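Local atomic coordinates of putative 6-pyruvoyl tetrahydrobiopterin synthase (Caenorhabditis elegans, PDB entry 2G64), a protein that probably converts 7,8-dihydroneopterin triphosphate into 6-pyruvoyl tetrahydropterin with release of triphosphate, a zinc-dependent step in tetrahydrobiopterin biosynthesis. Residues V104-Y107 against M108-L112; D28-N31 against K32-F35; L21-E24 against K25-D28. The protein carries 1 engineered substitution. All blocks are in the same frame, centred on the assembly; numbering follows the deposited sequence.

In the fold
Along the chain interaction 3 comes first, then interaction 2, then interaction 1. Interactions 3 and 2 form one piece: the loop 21-28 leaves strand 6-19, just past the zinc ligand His19, and runs into helix 28-35, with Asp28 common to both. Their centres lie about 7 Å apart, far out from the centre of the chain, and Asn31 of the helix ties back to the loop. Interaction 1 belongs to helix 101-115, against the sheet; its centre is about 26 Å from that of interaction 2 and about 22 Å from that of interaction 3, without touching either. Interaction 1 thus belongs to the helical layer, while interactions 2 and 3 lead from the zinc ligand toward the predicted catalytic Cys38.

Interaction 1 (V104-Y107 against M108-L112)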
# COMPACT_ATOMS: atom_id res chain seq x y z
N VAL A 104 -2.12 23.59 4.48
CA VAL A 104 -0.97 23.11 3.69
C VAL A 104 -1.44 22.80 2.26
O VAL A 104 -0.77 23.14 1.30
CB VAL A 104 -0.32 21.85 4.34
CG1 VAL A 104 0.81 21.30 3.45
CG2 VAL A 104 0.25 22.21 5.75
N ALA A 105 -2.61 22.18 2.13
CA ALA A 105 -3.11 21.85 0.79
C ALA A 105 -3.29 23.14 -0.02
O ALA A 105 -2.94 23.21 -1.21
CB ALA A 105 -4.41 21.09 0.91
N ILE A 106 -3.83 24.16 0.63
CA ILE A 106 -4.05 25.44 -0.02
C ILE A 106 -2.71 26.08 -0.41
O ILE A 106 -2.52 26.52 -1.55
CB ILE A 106 -4.91 26.42 0.87
CG1 ILE A 106 -6.34 25.88 1.05
CG2 ILE A 106 -4.98 27.83 0.23
CD1 ILE A 106 -7.13 26.59 2.15
N TYR A 107 -1.78 26.11 0.54
CA TYR A 107 -0.44 26.62 0.28
C TYR A 107 0.21 25.96 -0.93
O TYR A 107 0.71 26.64 -1.81
CB TYR A 107 0.46 26.47 1.55
CG TYR A 107 1.90 26.74 1.22
CD1 TYR A 107 2.38 28.05 1.09
CD2 TYR A 107 2.78 25.68 0.99
CE1 TYR A 107 3.71 28.28 0.77
CE2 TYR A 107 4.10 25.91 0.68
CZ TYR A 107 4.55 27.21 0.55
OH TYR A 107 5.88 27.42 0.23
N MET A 108 0.20 24.63 -0.99
CA MET A 108 0.89 23.91 -2.05
C MET A 108 0.21 24.16 -3.41
O MET A 108 0.88 24.34 -4.42
CB MET A 108 0.96 22.42 -1.75
CG MET A 108 1.70 22.10 -0.44
SD MET A 108 3.48 22.39 -0.50
CE MET A 108 4.04 21.00 -1.50
N PHE A 109 -1.11 24.12 -3.41
CA PHE A 109 -1.89 24.46 -4.61
C PHE A 109 -1.50 25.85 -5.12
O PHE A 109 -1.18 26.03 -6.30
CB PHE A 109 -3.38 24.43 -4.26
CG PHE A 109 -4.30 24.60 -5.43
CD1 PHE A 109 -4.85 23.50 -6.07
CD2 PHE A 109 -4.65 25.88 -5.87
CE1 PHE A 109 -5.74 23.67 -7.15
CE2 PHE A 109 -5.53 26.06 -6.94
CZ PHE A 109 -6.08 24.94 -7.58
N GLU A 110 -1.54 26.84 -4.25
CA GLU A 110 -1.28 28.21 -4.69
C GLU A 110 0.18 28.44 -5.11
O GLU A 110 0.44 29.13 -6.11
CB GLU A 110 -1.73 29.22 -3.63
CG GLU A 110 -3.26 29.30 -3.45
CD GLU A 110 -3.99 29.73 -4.73
OE1 GLU A 110 -3.39 30.42 -5.58
OE2 GLU A 110 -5.19 29.38 -4.89
N LYS A 111 1.12 27.88 -4.36
CA LYS A 111 2.54 28.00 -4.71
C LYS A 111 2.84 27.30 -6.05
O LYS A 111 3.58 27.82 -6.89
CB LYS A 111 3.43 27.44 -3.59
CG LYS A 111 4.92 27.48 -3.90
CD LYS A 111 5.46 28.90 -3.70
CE LYS A 111 6.85 29.05 -4.30
NZ LYS A 111 7.22 30.49 -4.42
N LEU A 112 2.25 26.14 -6.25
CA LEU A 112 2.45 25.43 -7.52
C LEU A 112 1.85 26.25 -8.64
O LEU A 112 2.50 26.47 -9.66
CB LEU A 112 1.82 24.05 -7.51
CG LEU A 112 1.95 23.28 -8.82
CD1 LEU A 112 3.43 23.17 -9.23
CD2 LEU A 112 1.28 21.90 -8.74
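A Met-aromatic contact inside helix 101-115 joins neighbours Tyr107 and Met108: SD of Met108 lies at the edge of the Tyr107 ring, 4.8 Å from its centroid and 3.7 Å from CD2. The methionine has CG anti to its carbonyl carbon and then bends at chi2 (-70°), which brings the sulfur alongside the ring. CG of Met108 also lies beside CG1 of Val104, 4.1 Å away, the two side chains pointing the same way. Lys111, one turn on, places CB over a face of the Tyr107 ring, displaced toward the rim. This is one of the helices laid on the sheet of the PTPS fold: Met108 reaches Trp50 of strand 44-57 and Val78 of helix 68-80, while Phe109 meets Tyr137 edge-to-face. Tyr107 is buried, its OH hydrogen-bonded to Thr81 OG1 and its ring met by Phe93 and Phe94. An alanine in place of this tyrosine would probably leave Thr81 without its hydroxyl partner and open a gap beside the Met108 sulfur. Regular i to i+4 bonds hold the backbone, among them Met108 N to Val104 O and Lys111 N to Tyr107 O, both 2.9 Å.

Interaction 2 (D28-N31 against K32-F35); sequences DAEN and KETF
Glu30 and Thr34 make the doubled hydrogen bond of this short helix. Glu30 O accepts from Thr34 N at 2.7 Å and again from Thr34 OG1 at 2.9 Å, the hydroxyl coming in above the carbonyl plane, 41° out of it. Thr34 can do this because its OG1 stands anti to its own carbonyl carbon (chi1 -60°), beside the backbone N, which brings hydroxyl and N-H to the same acceptor. The other backbone bonds are ordinary i to i+4 pairs, Lys32 N to Asp28 O, Glu33 N to Ala29 O and Phe35 N to Asn31 O. Helix 28-35 is only two turns long and starts with a capping box: the hydroxyl of the N-cap residue Ser27 caps a backbone N of the first turn, and Glu30 OE1 returns to accept from Ser27 N. Non-polar and edge contacts gather at the other end, round Phe35. Asn31 OD1 approaches the ring edge in its plane, 3.4 Å from both CD2 and CE2, and the amide and ring planes are only 20° apart. That oxygen also accepts a hydrogen bond from Ser23 N, which pins the buried amide to the preceding loop. CG2 of Thr34 lies over the centre of one face of the Phe35 ring, 3.8 Å above the plane. Phe35 itself lies about 4 Å, side chain to side chain, from Cys38, the predicted proton acceptor, and touches Ser62 of a neighbouring subunit.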
# COMPACT_ATOMS: atom_id res chain seq x y z
N ASP A 28 -3.07 30.57 25.06
CA ASP A 28 -2.38 29.29 25.29
C ASP A 28 -3.34 28.15 25.61
O ASP A 28 -3.22 27.05 25.06
CB ASP A 28 -1.34 29.42 26.39
CG ASP A 28 -0.15 30.27 25.98
OD1 ASP A 28 -0.02 30.60 24.78
OD2 ASP A 28 0.67 30.59 26.86
N ALA A 29 -4.27 28.41 26.53
CA ALA A 29 -5.28 27.42 26.91
C ALA A 29 -6.18 27.02 25.74
O ALA A 29 -6.46 25.85 25.55
CB ALA A 29 -6.13 27.93 28.09
N GLU A 30 -6.63 28.01 24.98
CA GLU A 30 -7.48 27.75 23.80
C GLU A 30 -6.74 26.90 22.76
O GLU A 30 -7.30 25.96 22.16
CB GLU A 30 -7.92 29.08 23.20
CG GLU A 30 -9.05 29.74 23.99
CD GLU A 30 -9.28 31.20 23.64
OE1 GLU A 30 -8.45 31.83 22.94
OE2 GLU A 30 -10.32 31.73 24.10
N ASN A 31 -5.46 27.21 22.55
CA ASN A 31 -4.63 26.43 21.62
C ASN A 31 -4.46 24.99 22.06
O ASN A 31 -4.56 24.07 21.27
CB ASN A 31 -3.24 27.06 21.50
CG ASN A 31 -3.18 28.07 20.40
OD1 ASN A 31 -3.47 27.74 19.25
ND2 ASN A 31 -2.81 29.31 20.73
N LYS A 32 -4.23 24.81 23.35
CA LYS A 32 -4.18 23.45 23.90
C LYS A 32 -5.51 22.72 23.70
O LYS A 32 -5.54 21.55 23.30
CB LYS A 32 -3.78 23.51 25.38
CG LYS A 32 -3.64 22.15 26.09
CD LYS A 32 -2.88 21.10 25.28
CE LYS A 32 -2.89 19.74 26.00
NZ LYS A 32 -2.81 18.57 25.07
N GLU A 33 -6.61 23.42 23.96
CA GLU A 33 -7.93 22.82 23.83
C GLU A 33 -8.31 22.52 22.38
O GLU A 33 -8.87 21.46 22.08
CB GLU A 33 -8.96 23.71 24.51
CG GLU A 33 -8.84 23.65 26.01
CD GLU A 33 -9.16 24.95 26.70
OE1 GLU A 33 -9.52 25.95 26.03
OE2 GLU A 33 -9.04 24.97 27.93
N THR A 34 -7.99 23.43 21.47
CA THR A 34 -8.34 23.28 20.05
C THR A 34 -7.48 22.21 19.40
O THR A 34 -7.98 21.38 18.64
CB THR A 34 -8.19 24.63 19.32
OG1 THR A 34 -9.08 25.58 19.92
CG2 THR A 34 -8.51 24.51 17.81
N PHE A 35 -6.19 22.20 19.74
CA PHE A 35 -5.22 21.44 18.95
C PHE A 35 -4.72 20.19 19.67
O PHE A 35 -4.15 19.29 19.04
CB PHE A 35 -4.07 22.36 18.52
CG PHE A 35 -4.50 23.40 17.51
CD1 PHE A 35 -5.13 23.03 16.31
CD2 PHE A 35 -4.30 24.75 17.76
CE1 PHE A 35 -5.54 23.98 15.38
CE2 PHE A 35 -4.70 25.71 16.83
CZ PHE A 35 -5.32 25.31 15.64

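Interaction 3 (L21-E24 against K25-D28)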
# COMPACT_ATOMS: atom_id res chain seq x y z
N LEU A 21 0.74 22.95 15.66
CA LEU A 21 -0.50 23.67 15.42
C LEU A 21 -0.70 24.66 16.58
O LEU A 21 -0.85 24.25 17.74
CB LEU A 21 -1.68 22.70 15.31
CG LEU A 21 -1.58 21.78 14.08
CD1 LEU A 21 -2.85 20.94 14.02
CD2 LEU A 21 -1.42 22.66 12.80
N HIS A 22 -0.61 25.95 16.27
CA HIS A 22 -0.71 26.99 17.29
C HIS A 22 -1.18 28.25 16.56
O HIS A 22 -0.50 28.74 15.65
CB HIS A 22 0.66 27.24 17.97
CG HIS A 22 0.57 28.07 19.21
ND1 HIS A 22 0.78 29.44 19.21
CD2 HIS A 22 0.29 27.74 20.49
CE1 HIS A 22 0.63 29.91 20.44
NE2 HIS A 22 0.34 28.89 21.24
N SER A 23 -2.35 28.76 16.96
CA SER A 23 -2.88 29.99 16.36
C SER A 23 -2.49 31.22 17.18
O SER A 23 -2.69 31.25 18.39
CB SER A 23 -4.40 29.96 16.25
OG SER A 23 -4.89 31.24 15.84
N GLU A 24 -1.97 32.25 16.52
CA GLU A 24 -1.74 33.52 17.21
C GLU A 24 -3.04 34.24 17.65
O GLU A 24 -2.98 35.18 18.43
CB GLU A 24 -0.84 34.43 16.36
CG GLU A 24 0.58 33.92 16.26
CD GLU A 24 1.20 33.70 17.62
OE1 GLU A 24 1.00 34.55 18.50
OE2 GLU A 24 1.88 32.67 17.81
N LYS A 25 -4.19 33.80 17.14
CA LYS A 25 -5.49 34.39 17.52
C LYS A 25 -6.17 33.66 18.70
O LYS A 25 -7.31 33.98 19.07
CB LYS A 25 -6.44 34.44 16.31
CG LYS A 25 -5.83 35.07 15.06
CD LYS A 25 -6.33 36.48 14.82
CE LYS A 25 -5.64 37.13 13.62
NZ LYS A 25 -6.49 37.11 12.39
N LEU A 26 -5.47 32.67 19.26
CA LEU A 26 -5.96 31.92 20.41
C LEU A 26 -5.02 32.08 21.60
O LEU A 26 -3.81 32.24 21.44
CB LEU A 26 -6.12 30.41 20.07
CG LEU A 26 -7.20 30.03 19.05
CD1 LEU A 26 -7.17 28.52 18.71
CD2 LEU A 26 -8.57 30.45 19.57
N SER A 27 -5.58 32.00 22.81
CA SER A 27 -4.77 31.97 24.02
C SER A 27 -4.03 30.64 24.14
O SER A 27 -4.33 29.68 23.42
CB SER A 27 -5.65 32.17 25.26
OG SER A 27 -6.45 31.02 25.53
N ASP A 28 -3.07 30.57 25.06
CA ASP A 28 -2.38 29.29 25.29
C ASP A 28 -3.34 28.15 25.61
O ASP A 28 -3.22 27.05 25.06
CB ASP A 28 -1.34 29.42 26.39
CG ASP A 28 -0.15 30.27 25.98
OD1 ASP A 28 -0.02 30.60 24.78
OD2 ASP A 28 0.67 30.59 26.86
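Ser23 and the two residues Lys25 and Leu26 form the tight part of this loop. Ser23 O accepts from Leu26 N at 3.2 Å, closing a type I beta turn with Glu24 and Lys25 at its corners; the N-H comes from well above the carbonyl plane, 65° out of it. The hydroxyl adds a second tie. With OG anti to the backbone N of Ser23 (chi1 172°), it swings forward and accepts from Lys25 N at 3.0 Å, an ST turn nested in the beta turn. On the same side chain, CB of Ser23 packs on CG and CD1 of Leu26, each 4.0 Å away. The loop carries the chain from strand 6-19 to helix 28-35, and Leu26 packs on Asn31 and Thr34 of that helix and on Thr61 of a neighbouring subunit. At its start the loop is fastened near the predicted catalytic Cys38, through backbone bonds between that residue and Leu21. The solvent side is looser. Glu24 and Lys25 are exposed at the corners of the turn, and the lysine chain leads away from the 21-24 segment. His22 and Asp28 approach only loosely: OD1 of Asp28 stands at the edge of the imidazole, in its plane, 3.9 Å from NE2 of His22, with the carboxylate turned 53° from the ring.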